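Local coordinates for cysteine desulfurase (Stenotrophomonas maltophilia, PDB 6WCI), which probably removes sulfur from L-cysteine and hands it to a sulfur carrier, releasing L-alanine, with pyridoxal 5'-phosphate as its cofactor, at residues L31-L36 against A310-Q315; L45-F48 against N52-Q55; D134-T139 against V148-V153; T160-E165 against A180-V185. All blocks are in the same frame, centred on the assembly; numbering follows the deposited sequence.

Contact 1: L31-L36 against A310-Q315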
loop_
_atom_site.group_PDB
_atom_site.type_symbol
_atom_site.label_atom_id
_atom_site.label_comp_id
_atom_site.label_asym_id
_atom_site.label_seq_id
_atom_site.Cartn_x
_atom_site.Cartn_y
_atom_site.Cartn_z
ATOM N N LEU B 31 26.902 -0.810 -11.946
ATOM C CA LEU B 31 27.379 -1.664 -10.859
ATOM C C LEU B 31 26.626 -1.430 -9.556
ATOM O O LEU B 31 26.732 -2.252 -8.636
ATOM C CB LEU B 31 28.874 -1.453 -10.628
ATOM C CG LEU B 31 29.792 -1.729 -11.821
ATOM C CD1 LEU B 31 31.246 -1.532 -11.421
ATOM C CD2 LEU B 31 29.566 -3.126 -12.371
ATOM N N ASP B 32 25.869 -0.338 -9.457
ATOM C CA ASP B 32 25.047 -0.098 -8.278
ATOM C C ASP B 32 23.874 -1.053 -8.168
ATOM O O ASP B 32 23.239 -1.094 -7.113
ATOM C CB ASP B 32 24.508 1.333 -8.290
ATOM C CG ASP B 32 25.527 2.334 -7.829
ATOM O OD1 ASP B 32 26.429 1.944 -7.063
ATOM O OD2 ASP B 32 25.431 3.505 -8.238
ATOM N N PHE B 33 23.566 -1.808 -9.223
ATOM C CA PHE B 33 22.359 -2.625 -9.292
ATOM C C PHE B 33 22.735 -4.093 -9.153
ATOM O O PHE B 33 23.066 -4.748 -10.148
ATOM C CB PHE B 33 21.626 -2.369 -10.613
ATOM C CG PHE B 33 21.087 -0.964 -10.739
ATOM C CD1 PHE B 33 21.919 0.086 -11.114
ATOM C CD2 PHE B 33 19.748 -0.694 -10.475
ATOM C CE1 PHE B 33 21.422 1.389 -11.228
ATOM C CE2 PHE B 33 19.233 0.602 -10.591
ATOM C CZ PHE B 33 20.068 1.645 -10.967
ATOM N N PRO B 34 22.684 -4.663 -7.944
ATOM C CA PRO B 34 23.275 -5.996 -7.748
ATOM C C PRO B 34 22.562 -7.108 -8.498
ATOM O O PRO B 34 23.215 -8.097 -8.849
ATOM C CB PRO B 34 23.197 -6.195 -6.227
ATOM C CG PRO B 34 22.067 -5.313 -5.782
ATOM C CD PRO B 34 22.117 -4.113 -6.700
ATOM N N LEU B 35 21.265 -6.969 -8.797
ATOM C CA LEU B 35 20.535 -8.054 -9.454
ATOM C C LEU B 35 21.058 -8.332 -10.860
ATOM O O LEU B 35 21.053 -9.488 -11.303
ATOM C CB LEU B 35 19.041 -7.732 -9.499
ATOM C CG LEU B 35 18.095 -8.735 -10.182
ATOM C CD1 LEU B 35 16.750 -8.724 -9.493
ATOM C CD2 LEU B 35 17.914 -8.466 -11.699
ATOM N N LEU B 36 21.499 -7.296 -11.580
ATOM C CA LEU B 36 21.985 -7.468 -12.945
ATOM C C LEU B 36 23.159 -8.440 -13.042
ATOM O O LEU B 36 23.511 -8.841 -14.156
ATOM C CB LEU B 36 22.374 -6.101 -13.530
ATOM C CG LEU B 36 21.272 -5.029 -13.437
ATOM C CD1 LEU B 36 21.728 -3.682 -13.986
ATOM C CD2 LEU B 36 20.012 -5.480 -14.144
ATOM N N ALA B 310 14.500 8.559 -5.373
ATOM C CA ALA B 310 14.386 9.906 -5.921
ATOM C C ALA B 310 15.714 10.646 -5.841
ATOM O O ALA B 310 16.135 11.298 -6.808
ATOM C CB ALA B 310 13.284 10.678 -5.184
ATOM N N ASP B 311 16.403 10.541 -4.702
ATOM C CA ASP B 311 17.689 11.214 -4.563
ATOM C C ASP B 311 18.734 10.602 -5.487
ATOM O O ASP B 311 19.583 11.316 -6.035
ATOM C CB ASP B 311 18.153 11.161 -3.113
ATOM C CG ASP B 311 19.481 11.851 -2.911
ATOM O OD1 ASP B 311 19.536 13.088 -3.065
ATOM O OD2 ASP B 311 20.474 11.155 -2.611
ATOM N N TYR B 312 18.671 9.286 -5.698
ATOM C CA TYR B 312 19.609 8.645 -6.614
ATOM C C TYR B 312 19.433 9.175 -8.031
ATOM O O TYR B 312 20.418 9.473 -8.714
ATOM C CB TYR B 312 19.424 7.128 -6.569
ATOM C CG TYR B 312 20.443 6.330 -7.363
ATOM C CD1 TYR B 312 21.611 5.859 -6.766
ATOM C CD2 TYR B 312 20.223 6.027 -8.704
ATOM C CE1 TYR B 312 22.553 5.116 -7.495
ATOM C CE2 TYR B 312 21.160 5.294 -9.440
ATOM C CZ TYR B 312 22.313 4.842 -8.832
ATOM O OH TYR B 312 23.223 4.113 -9.572
ATOM N N LEU B 313 18.184 9.327 -8.476
ATOM C CA LEU B 313 17.934 9.818 -9.830
ATOM C C LEU B 313 18.255 11.302 -9.956
ATOM O O LEU B 313 18.767 11.747 -10.989
ATOM C CB LEU B 313 16.483 9.545 -10.224
ATOM C CG LEU B 313 16.137 8.069 -10.442
ATOM C CD1 LEU B 313 14.652 7.872 -10.657
ATOM C CD2 LEU B 313 16.927 7.535 -11.625
ATOM N N GLN B 314 17.960 12.093 -8.925
ATOM C CA GLN B 314 18.372 13.492 -8.967
ATOM C C GLN B 314 19.894 13.615 -8.983
ATOM O O GLN B 314 20.441 14.509 -9.639
ATOM C CB GLN B 314 17.771 14.267 -7.796
ATOM C CG GLN B 314 16.306 14.631 -8.005
ATOM C CD GLN B 314 15.729 15.472 -6.873
ATOM O OE1 GLN B 314 15.597 16.692 -7.000
ATOM N NE2 GLN B 314 15.373 14.819 -5.758
ATOM N N GLN B 315 20.595 12.717 -8.280
ATOM C CA GLN B 315 22.058 12.758 -8.272
ATOM C C GLN B 315 22.634 12.442 -9.647
ATOM O O GLN B 315 23.590 13.090 -10.091
ATOM C CB GLN B 315 22.617 11.779 -7.236
ATOM C CG GLN B 315 22.468 12.230 -5.792
ATOM C CD GLN B 315 23.218 13.511 -5.507
ATOM O OE1 GLN B 315 22.611 14.552 -5.249
ATOM N NE2 GLN B 315 24.548 13.444 -5.549
#
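D32 and F33, in the loop that leads from the N-terminal helix 26-30 to strand 39-40, receive the side chain of Y312 from helix 300-316, so that an early loop is tied to a helix more than 270 residues further along the chain. The backbones stay well apart, with D32 CA and Y312 CA 10.4 Å from each other, and the tyrosine spans most of the gap. Its CG lies anti to the backbone N (chi1 -174°), which carries the ring outward from the helix so that the phenol oxygen leads. Y312 OH donates a hydrogen bond of 2.7 Å to D32 OD2. The carboxylate oxygen sits in the plane of the phenol ring, at its edge, and accepts through the lone pair that points away from OD1; it also comes within 3.4 Å of Y312 CE1. The two flat groups are nonetheless strongly turned against each other, by 74°. F33 also meets the phenol end: its CE1 lies 3.7 Å from Y312 OH, and its CZ is 4.1 Å from Y312 CE2. The ring planes are perpendicular, but their centres are 6.0 Å apart and the meeting is oblique. The remaining oxygen, D32 OD1, is taken by a salt bridge to R28, so each carboxylate oxygen has a partner and a negative charge in a buried place is probably balanced there. P57 and Q59 also touch Y312. The arrangement is a buried tyrosine-carboxylate bond joining the N-terminal segment to helix 300-316 of the class-V aminotransferase fold.

Contact 2: L45-F48 against N52-Q55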
loop_
_atom_site.group_PDB
_atom_site.type_symbol
_atom_site.label_atom_id
_atom_site.label_comp_id
_atom_site.label_asym_id
_atom_site.label_seq_id
_atom_site.Cartn_x
_atom_site.Cartn_y
_atom_site.Cartn_z
ATOM N N LEU B 45 21.825 -12.563 -17.476
ATOM C CA LEU B 45 20.509 -11.938 -17.529
ATOM C C LEU B 45 20.553 -10.659 -18.355
ATOM O O LEU B 45 21.427 -9.812 -18.158
ATOM C CB LEU B 45 20.002 -11.621 -16.122
ATOM C CG LEU B 45 18.748 -10.750 -16.097
ATOM C CD1 LEU B 45 17.588 -11.471 -16.742
ATOM C CD2 LEU B 45 18.415 -10.349 -14.641
ATOM N N VAL B 46 19.605 -10.516 -19.272
ATOM C CA VAL B 46 19.420 -9.285 -20.031
ATOM C C VAL B 46 17.997 -8.830 -19.742
ATOM O O VAL B 46 17.040 -9.337 -20.340
ATOM C CB VAL B 46 19.652 -9.478 -21.534
ATOM C CG1 VAL B 46 19.373 -8.188 -22.274
ATOM C CG2 VAL B 46 21.080 -9.953 -21.806
ATOM N N TYR B 47 17.850 -7.877 -18.820
ATOM C CA TYR B 47 16.539 -7.479 -18.317
ATOM C C TYR B 47 16.009 -6.328 -19.163
ATOM O O TYR B 47 16.346 -5.165 -18.941
ATOM C CB TYR B 47 16.613 -7.096 -16.842
ATOM C CG TYR B 47 15.250 -6.809 -16.250
ATOM C CD1 TYR B 47 14.416 -7.845 -15.852
ATOM C CD2 TYR B 47 14.786 -5.505 -16.111
ATOM C CE1 TYR B 47 13.163 -7.592 -15.316
ATOM C CE2 TYR B 47 13.523 -5.240 -15.560
ATOM C CZ TYR B 47 12.724 -6.293 -15.175
ATOM O OH TYR B 47 11.463 -6.062 -14.659
ATOM N N PHE B 48 15.174 -6.654 -20.138
ATOM C CA PHE B 48 14.564 -5.668 -21.026
ATOM C C PHE B 48 13.071 -5.556 -20.737
ATOM O O PHE B 48 12.259 -5.360 -21.645
ATOM C CB PHE B 48 14.808 -6.015 -22.495
ATOM C CG PHE B 48 16.204 -5.664 -23.003
ATOM C CD1 PHE B 48 17.168 -5.122 -22.163
ATOM C CD2 PHE B 48 16.536 -5.874 -24.332
ATOM C CE1 PHE B 48 18.439 -4.806 -22.648
ATOM C CE2 PHE B 48 17.798 -5.558 -24.822
ATOM C CZ PHE B 48 18.750 -5.025 -23.980
ATOM N N ASN B 52 7.744 -3.007 -17.071
ATOM C CA ASN B 52 6.920 -3.788 -16.155
ATOM C C ASN B 52 7.232 -3.427 -14.706
ATOM O O ASN B 52 6.323 -3.148 -13.912
ATOM C CB ASN B 52 7.149 -5.278 -16.396
ATOM C CG ASN B 52 5.907 -6.105 -16.155
ATOM O OD1 ASN B 52 4.941 -5.637 -15.544
ATOM N ND2 ASN B 52 5.923 -7.344 -16.629
ATOM N N THR B 53 8.515 -3.432 -14.351
ATOM C CA THR B 53 9.034 -2.903 -13.097
ATOM C C THR B 53 10.531 -2.679 -13.268
ATOM O O THR B 53 11.196 -3.395 -14.022
ATOM C CB THR B 53 8.776 -3.840 -11.907
ATOM O OG1 THR B 53 9.006 -3.126 -10.689
ATOM C CG2 THR B 53 9.732 -5.039 -11.933
ATOM N N GLY B 54 11.055 -1.677 -12.563
ATOM C CA GLY B 54 12.468 -1.382 -12.630
ATOM C C GLY B 54 13.279 -2.086 -11.548
ATOM O O GLY B 54 12.760 -2.553 -10.540
ATOM N N GLN B 55 14.586 -2.171 -11.772
ATOM C CA GLN B 55 15.466 -2.786 -10.798
ATOM C C GLN B 55 15.987 -1.724 -9.841
ATOM O O GLN B 55 15.900 -0.520 -10.104
ATOM C CB GLN B 55 16.620 -3.513 -11.492
ATOM C CG GLN B 55 16.179 -4.620 -12.436
ATOM C CD GLN B 55 15.289 -5.643 -11.757
ATOM O OE1 GLN B 55 15.402 -5.881 -10.561
ATOM N NE2 GLN B 55 14.380 -6.235 -12.520
#
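Y47, on strand 43-47, lies close against T53 and Q55 of the loop that follows, so the chain turns back on the ring of its own tyrosine. The tight part is the phenol. Y47 OH gives a hydrogen bond of 2.8 Å to the backbone T53 O; the donor stands 27° out of the carbonyl plane, and the acceptor lies at the ring edge, near the ring plane. T53 CG2 presses on the same hydroxyl at 3.4 Å from Y47 OH. Over one face of the ring comes Q55 NE2, 3.1 Å from Y47 CZ and displaced toward the rim. The amide stands almost upright on the ring, the planes 88° apart. A bend in the glutamine chain (chi2 -55°) folds it back to this place, and Q55 CG adds a looser touch, 4.0 Å from Y47 CD2. The amide nitrogen has its polar partner elsewhere, in the backbone O of N72 of the second subunit, which helps to hold it over the tyrosine. By contrast, the N52 end is the looser, partly exposed side with respect to the strand: N52 binds D49 and, weakly, N74 of the second subunit. T53 OG1 bonds to H245 ND1, next to the lysine K246 that carries the pyridoxal phosphate, so the loop that receives the tyrosine borders the cofactor-bearing residue. Y47 packs on A377 of strand 376-381, the parallel neighbour of its own strand, while Q55, a few residues ahead of helix 58-70, bonds through its backbone N to Y405 OH.

Contact 3: D134-T139 against V148-V153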
loop_
_atom_site.group_PDB
_atom_site.type_symbol
_atom_site.label_atom_id
_atom_site.label_comp_id
_atom_site.label_asym_id
_atom_site.label_seq_id
_atom_site.Cartn_x
_atom_site.Cartn_y
_atom_site.Cartn_z
ATOM N N ASP B 134 -22.348 14.756 -18.459
ATOM C CA ASP B 134 -20.941 15.114 -18.468
ATOM C C ASP B 134 -20.127 14.056 -19.209
ATOM O O ASP B 134 -20.483 12.875 -19.257
ATOM C CB ASP B 134 -20.396 15.260 -17.047
ATOM C CG ASP B 134 -21.068 16.374 -16.250
ATOM O OD1 ASP B 134 -21.506 17.379 -16.840
ATOM O OD2 ASP B 134 -21.124 16.245 -15.002
ATOM N N VAL B 135 -19.009 14.486 -19.772
ATOM C CA VAL B 135 -18.161 13.614 -20.570
ATOM C C VAL B 135 -16.793 13.546 -19.926
ATOM O O VAL B 135 -16.236 14.579 -19.537
ATOM C CB VAL B 135 -18.069 14.111 -22.021
ATOM C CG1 VAL B 135 -17.025 13.301 -22.807
ATOM C CG2 VAL B 135 -19.438 14.020 -22.654
ATOM N N ILE B 136 -16.277 12.325 -19.779
ATOM C CA ILE B 136 -14.891 12.074 -19.409
ATOM C C ILE B 136 -14.155 11.682 -20.684
ATOM O O ILE B 136 -14.550 10.738 -21.380
ATOM C CB ILE B 136 -14.777 10.963 -18.355
ATOM C CG1 ILE B 136 -15.602 11.302 -17.104
ATOM C CG2 ILE B 136 -13.305 10.696 -17.999
ATOM C CD1 ILE B 136 -15.701 10.152 -16.122
ATOM N N LEU B 137 -13.098 12.409 -21.003
ATOM C CA LEU B 137 -12.349 12.178 -22.235
ATOM C C LEU B 137 -11.073 11.429 -21.866
ATOM O O LEU B 137 -10.315 11.884 -21.003
ATOM C CB LEU B 137 -12.046 13.500 -22.939
ATOM C CG LEU B 137 -11.411 13.419 -24.331
ATOM C CD1 LEU B 137 -12.342 12.705 -25.291
ATOM C CD2 LEU B 137 -11.064 14.804 -24.854
ATOM N N ILE B 138 -10.869 10.264 -22.483
ATOM C CA ILE B 138 -9.759 9.361 -22.176
ATOM C C ILE B 138 -9.058 9.025 -23.481
ATOM O O ILE B 138 -9.726 8.684 -24.461
ATOM C CB ILE B 138 -10.249 8.060 -21.509
ATOM C CG1 ILE B 138 -11.214 8.368 -20.349
ATOM C CG2 ILE B 138 -9.065 7.178 -21.093
ATOM C CD1 ILE B 138 -11.812 7.125 -19.720
ATOM N N THR B 139 -7.724 9.083 -23.499
ATOM C CA THR B 139 -7.027 8.818 -24.759
ATOM C C THR B 139 -6.976 7.324 -25.055
ATOM O O THR B 139 -6.995 6.482 -24.152
ATOM C CB THR B 139 -5.596 9.364 -24.763
ATOM O OG1 THR B 139 -4.687 8.335 -24.351
ATOM C CG2 THR B 139 -5.457 10.559 -23.855
ATOM N N VAL B 148 -10.098 2.327 -16.110
ATOM C CA VAL B 148 -11.093 1.643 -15.279
ATOM C C VAL B 148 -11.659 2.527 -14.176
ATOM O O VAL B 148 -12.879 2.492 -13.959
ATOM C CB VAL B 148 -10.517 0.327 -14.748
ATOM C CG1 VAL B 148 -11.568 -0.453 -13.996
ATOM C CG2 VAL B 148 -9.942 -0.486 -15.908
ATOM N N PRO B 149 -10.868 3.322 -13.436
ATOM C CA PRO B 149 -11.502 4.222 -12.460
ATOM C C PRO B 149 -12.570 5.097 -13.083
ATOM O O PRO B 149 -13.626 5.301 -12.472
ATOM C CB PRO B 149 -10.324 5.045 -11.922
ATOM C CG PRO B 149 -9.143 4.136 -12.096
ATOM C CD PRO B 149 -9.402 3.468 -13.420
ATOM N N TRP B 150 -12.349 5.577 -14.311
ATOM C CA TRP B 150 -13.345 6.459 -14.906
ATOM C C TRP B 150 -14.573 5.673 -15.356
ATOM O O TRP B 150 -15.684 6.213 -15.361
ATOM C CB TRP B 150 -12.717 7.250 -16.053
ATOM C CG TRP B 150 -11.400 7.834 -15.644
ATOM C CD1 TRP B 150 -10.164 7.497 -16.126
ATOM C CD2 TRP B 150 -11.179 8.817 -14.619
ATOM N NE1 TRP B 150 -9.189 8.224 -15.479
ATOM C CE2 TRP B 150 -9.784 9.039 -14.550
ATOM C CE3 TRP B 150 -12.028 9.533 -13.756
ATOM C CZ2 TRP B 150 -9.216 9.951 -13.664
ATOM C CZ3 TRP B 150 -11.464 10.440 -12.877
ATOM C CH2 TRP B 150 -10.062 10.634 -12.829
ATOM N N GLN B 151 -14.402 4.389 -15.675
ATOM C CA GLN B 151 -15.546 3.536 -15.971
ATOM C C GLN B 151 -16.383 3.264 -14.729
ATOM O O GLN B 151 -17.609 3.129 -14.819
ATOM C CB GLN B 151 -15.066 2.228 -16.591
ATOM C CG GLN B 151 -14.563 2.415 -18.023
ATOM C CD GLN B 151 -14.048 1.138 -18.626
ATOM O OE1 GLN B 151 -13.341 0.373 -17.967
ATOM N NE2 GLN B 151 -14.392 0.894 -19.887
ATOM N N LEU B 152 -15.745 3.168 -13.561
ATOM C CA LEU B 152 -16.519 3.066 -12.332
ATOM C C LEU B 152 -17.290 4.360 -12.063
ATOM O O LEU B 152 -18.429 4.322 -11.588
ATOM C CB LEU B 152 -15.590 2.707 -11.162
ATOM C CG LEU B 152 -14.873 1.357 -11.284
ATOM C CD1 LEU B 152 -13.872 1.122 -10.119
ATOM C CD2 LEU B 152 -15.874 0.215 -11.372
ATOM N N VAL B 153 -16.688 5.514 -12.364
ATOM C CA VAL B 153 -17.359 6.797 -12.149
ATOM C C VAL B 153 -18.578 6.931 -13.061
ATOM O O VAL B 153 -19.662 7.353 -12.628
ATOM C CB VAL B 153 -16.364 7.955 -12.370
ATOM C CG1 VAL B 153 -17.112 9.283 -12.572
ATOM C CG2 VAL B 153 -15.353 8.043 -11.228
#
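Strand 135-139, through I136 and I138, faces helix 148-157 in a nearly antiparallel layout, the short axes 162° apart in direction and 10.1 Å from each other at closest approach. The pair forms the first strand and the crossover helix of a beta-alpha-beta unit that ends in strand 160-164, part of the large sheet of the class-V aminotransferase fold. I136 and I138, two residues apart, project from the same side of the strand toward the helix; no hydrogen bond crosses between the segments, and the side chains meet through carbon atoms. In both isoleucines CD1 is anti to CA, which carries the methyl forward. W150 stands opposite them, but it is the root of its side chain that does the touching: W150 CB lies 4.0 Å from I136 CG2 and 3.8 Å from I138 CD1. The indole then departs, its CG anti to the carbonyl carbon (chi1 -47°), yet still meets the strand obliquely, W150 CD1 lying 4.0 Å from I138 CD1. Farther out it packs on I118 and V121 of helix 114-126 and on L187 and A189 of strand 185-191, so the tryptophan fills the corner between the sheet and a second helix. W150 NE1 is satisfied by N146 OD1, just before the helix, which helps to set the rotation of the ring. Outward, I138 also meets F281 of the second subunit. One turn on, V153 completes the seam: I136 CD1 lies 4.0 Å from W150 O, and the I136 and V153 side chains cross at about a right angle, with I136 CD1 3.9 Å from V153 CG1.

Contact 4: T160-E165 against A180-V185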
loop_
_atom_site.group_PDB
_atom_site.type_symbol
_atom_site.label_atom_id
_atom_site.label_comp_id
_atom_site.label_asym_id
_atom_site.label_seq_id
_atom_site.Cartn_x
_atom_site.Cartn_y
_atom_site.Cartn_z
ATOM N N THR B 160 -20.589 9.992 -19.356
ATOM C CA THR B 160 -20.237 9.174 -20.503
ATOM C C THR B 160 -18.757 9.348 -20.805
ATOM O O THR B 160 -18.168 10.393 -20.520
ATOM C CB THR B 160 -21.089 9.524 -21.730
ATOM O OG1 THR B 160 -20.644 10.756 -22.309
ATOM C CG2 THR B 160 -22.552 9.667 -21.325
ATOM N N ILE B 161 -18.153 8.297 -21.358
ATOM C CA ILE B 161 -16.736 8.292 -21.697
ATOM C C ILE B 161 -16.594 8.461 -23.202
ATOM O O ILE B 161 -17.260 7.764 -23.978
ATOM C CB ILE B 161 -16.063 6.998 -21.219
ATOM C CG1 ILE B 161 -15.980 6.982 -19.684
ATOM C CG2 ILE B 161 -14.687 6.847 -21.850
ATOM C CD1 ILE B 161 -15.227 5.807 -19.147
ATOM N N ARG B 162 -15.725 9.380 -23.615
ATOM C CA ARG B 162 -15.420 9.619 -25.019
ATOM C C ARG B 162 -13.924 9.430 -25.223
ATOM O O ARG B 162 -13.128 9.733 -24.333
ATOM C CB ARG B 162 -15.865 11.033 -25.427
ATOM C CG ARG B 162 -15.565 11.438 -26.854
ATOM C CD ARG B 162 -15.919 12.899 -27.057
ATOM N NE ARG B 162 -17.340 13.154 -26.824
ATOM C CZ ARG B 162 -17.860 14.370 -26.678
ATOM N NH1 ARG B 162 -17.061 15.430 -26.733
ATOM N NH2 ARG B 162 -19.169 14.529 -26.472
ATOM N N VAL B 163 -13.533 8.906 -26.386
ATOM C CA VAL B 163 -12.147 8.489 -26.623
ATOM C C VAL B 163 -11.424 9.536 -27.458
ATOM O O VAL B 163 -11.947 10.002 -28.474
ATOM C CB VAL B 163 -12.075 7.113 -27.309
ATOM C CG1 VAL B 163 -10.604 6.700 -27.513
ATOM C CG2 VAL B 163 -12.789 6.064 -26.485
ATOM N N ALA B 164 -10.216 9.900 -27.035
ATOM C CA ALA B 164 -9.333 10.750 -27.826
ATOM C C ALA B 164 -8.400 9.867 -28.656
ATOM O O ALA B 164 -7.612 9.098 -28.099
ATOM C CB ALA B 164 -8.546 11.691 -26.913
ATOM N N GLU B 165 -8.481 9.983 -29.985
ATOM C CA GLU B 165 -7.847 8.997 -30.847
ATOM C C GLU B 165 -6.363 9.293 -31.056
ATOM O O GLU B 165 -5.855 10.375 -30.759
ATOM C CB GLU B 165 -8.545 8.925 -32.216
ATOM C CG GLU B 165 -9.904 8.215 -32.232
ATOM C CD GLU B 165 -9.934 6.906 -31.422
ATOM O OE1 GLU B 165 -8.883 6.242 -31.259
ATOM O OE2 GLU B 165 -11.032 6.540 -30.941
ATOM N N ALA B 180 -12.576 17.233 -29.852
ATOM C CA ALA B 180 -13.253 16.415 -28.854
ATOM C C ALA B 180 -13.494 17.148 -27.543
ATOM O O ALA B 180 -14.320 16.693 -26.743
ATOM C CB ALA B 180 -12.443 15.146 -28.569
ATOM N N MET B 181 -12.797 18.258 -27.302
ATOM C CA MET B 181 -12.893 18.986 -26.034
ATOM C C MET B 181 -14.013 20.029 -26.105
ATOM O O MET B 181 -13.789 21.241 -26.149
ATOM C CB MET B 181 -11.551 19.624 -25.688
ATOM C CG MET B 181 -10.477 18.649 -25.293
ATOM S SD MET B 181 -9.003 19.496 -24.681
ATOM C CE MET B 181 -8.578 20.469 -26.109
ATOM N N THR B 182 -15.243 19.527 -26.103
ATOM C CA THR B 182 -16.443 20.355 -26.149
ATOM C C THR B 182 -16.862 20.747 -24.742
ATOM O O THR B 182 -16.347 20.215 -23.762
ATOM C CB THR B 182 -17.556 19.593 -26.864
ATOM O OG1 THR B 182 -17.723 18.313 -26.237
ATOM C CG2 THR B 182 -17.212 19.411 -28.343
ATOM N N PRO B 183 -17.803 21.691 -24.596
ATOM C CA PRO B 183 -18.161 22.153 -23.243
ATOM C C PRO B 183 -18.667 21.068 -22.307
ATOM O O PRO B 183 -18.571 21.248 -21.085
ATOM C CB PRO B 183 -19.245 23.206 -23.509
ATOM C CG PRO B 183 -18.887 23.743 -24.844
ATOM C CD PRO B 183 -18.375 22.573 -25.633
ATOM N N GLU B 184 -19.208 19.960 -22.815
ATOM C CA GLU B 184 -19.713 18.927 -21.917
ATOM C C GLU B 184 -18.609 18.070 -21.314
ATOM O O GLU B 184 -18.872 17.300 -20.377
ATOM C CB GLU B 184 -20.726 18.042 -22.645
ATOM C CG GLU B 184 -20.205 17.398 -23.903
ATOM C CD GLU B 184 -20.465 18.231 -25.144
ATOM O OE1 GLU B 184 -20.885 19.404 -25.019
ATOM O OE2 GLU B 184 -20.242 17.698 -26.247
ATOM N N VAL B 185 -17.382 18.195 -21.811
ATOM C CA VAL B 185 -16.255 17.454 -21.267
ATOM C C VAL B 185 -15.788 18.144 -19.994
ATOM O O VAL B 185 -15.469 19.338 -20.005
ATOM C CB VAL B 185 -15.107 17.362 -22.284
ATOM C CG1 VAL B 185 -14.008 16.522 -21.712
ATOM C CG2 VAL B 185 -15.601 16.799 -23.615
#
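R162, on strand 160-164, sends its guanidinium into the loop after helix 174-180, where A180, T182 and E184 receive it. R162 NH1 gives a hydrogen bond of 3.0 Å to T182 OG1, fairly straight at 165°, with the hydroxyl oxygen almost exactly in the guanidinium plane. The same nitrogen gives a second, weak and bent bond to A180 O, also 3.0 Å away. R162 NH2 reaches E184 OE2 at 3.4 Å in a long, weak salt bridge. All three oxygens lie at the guanidinium edge, near its plane; the carboxylate stands nearly perpendicular to it, so this is no flat two-pronged pairing. V185 CG2 touches R162 NH1 obliquely at 3.7 Å. The arginine chain runs out extended and bends at chi3 (-61°), which turns the nitrogens into the loop. In the next shell, T182 OG1 donates to E184 OE2 over 2.6 Å, coming from above the carboxylate, 84° out of its plane. The threonine therefore accepts from the arginine and donates to the glutamate, and the two charges probably polarise its hydroxyl. The backbone sets the acceptors out: M181 centres an inverse gamma turn, and T182 to V185 form a type I beta turn closed by V185 N to T182 O at 3.0 Å. Both R162 and E184 rest on V135 of strand 135-139, so the arginine bridges over that strand. The result is an arginine on the outermost strand of this chain's seven-stranded sheet tied to the turn that leads into strand 185-191 of the class-V aminotransferase fold.

How the contacts relate
The four contacts form two pairs on opposite sides of the chain's centre. Contacts 1 and 2, with centres about 13 Å apart, touch along a shared border, in which L35 CD2 lies 3.5 Å from L45 CD2 and L35 also meets Q55. Contacts 3 and 4 are closer still, at about 10 Å between centres, because strands 135-139 and 160-164 are neighbours in one sheet, with a probable hydrogen bond of 2.8 Å from I136 N to T160 O. Between contacts 2 and 3 the centres are about 32 Å apart. Contact 2 reaches the cofactor region through H245, beside the lysine that bears pyridoxal phosphate. All four also touch the second subunit.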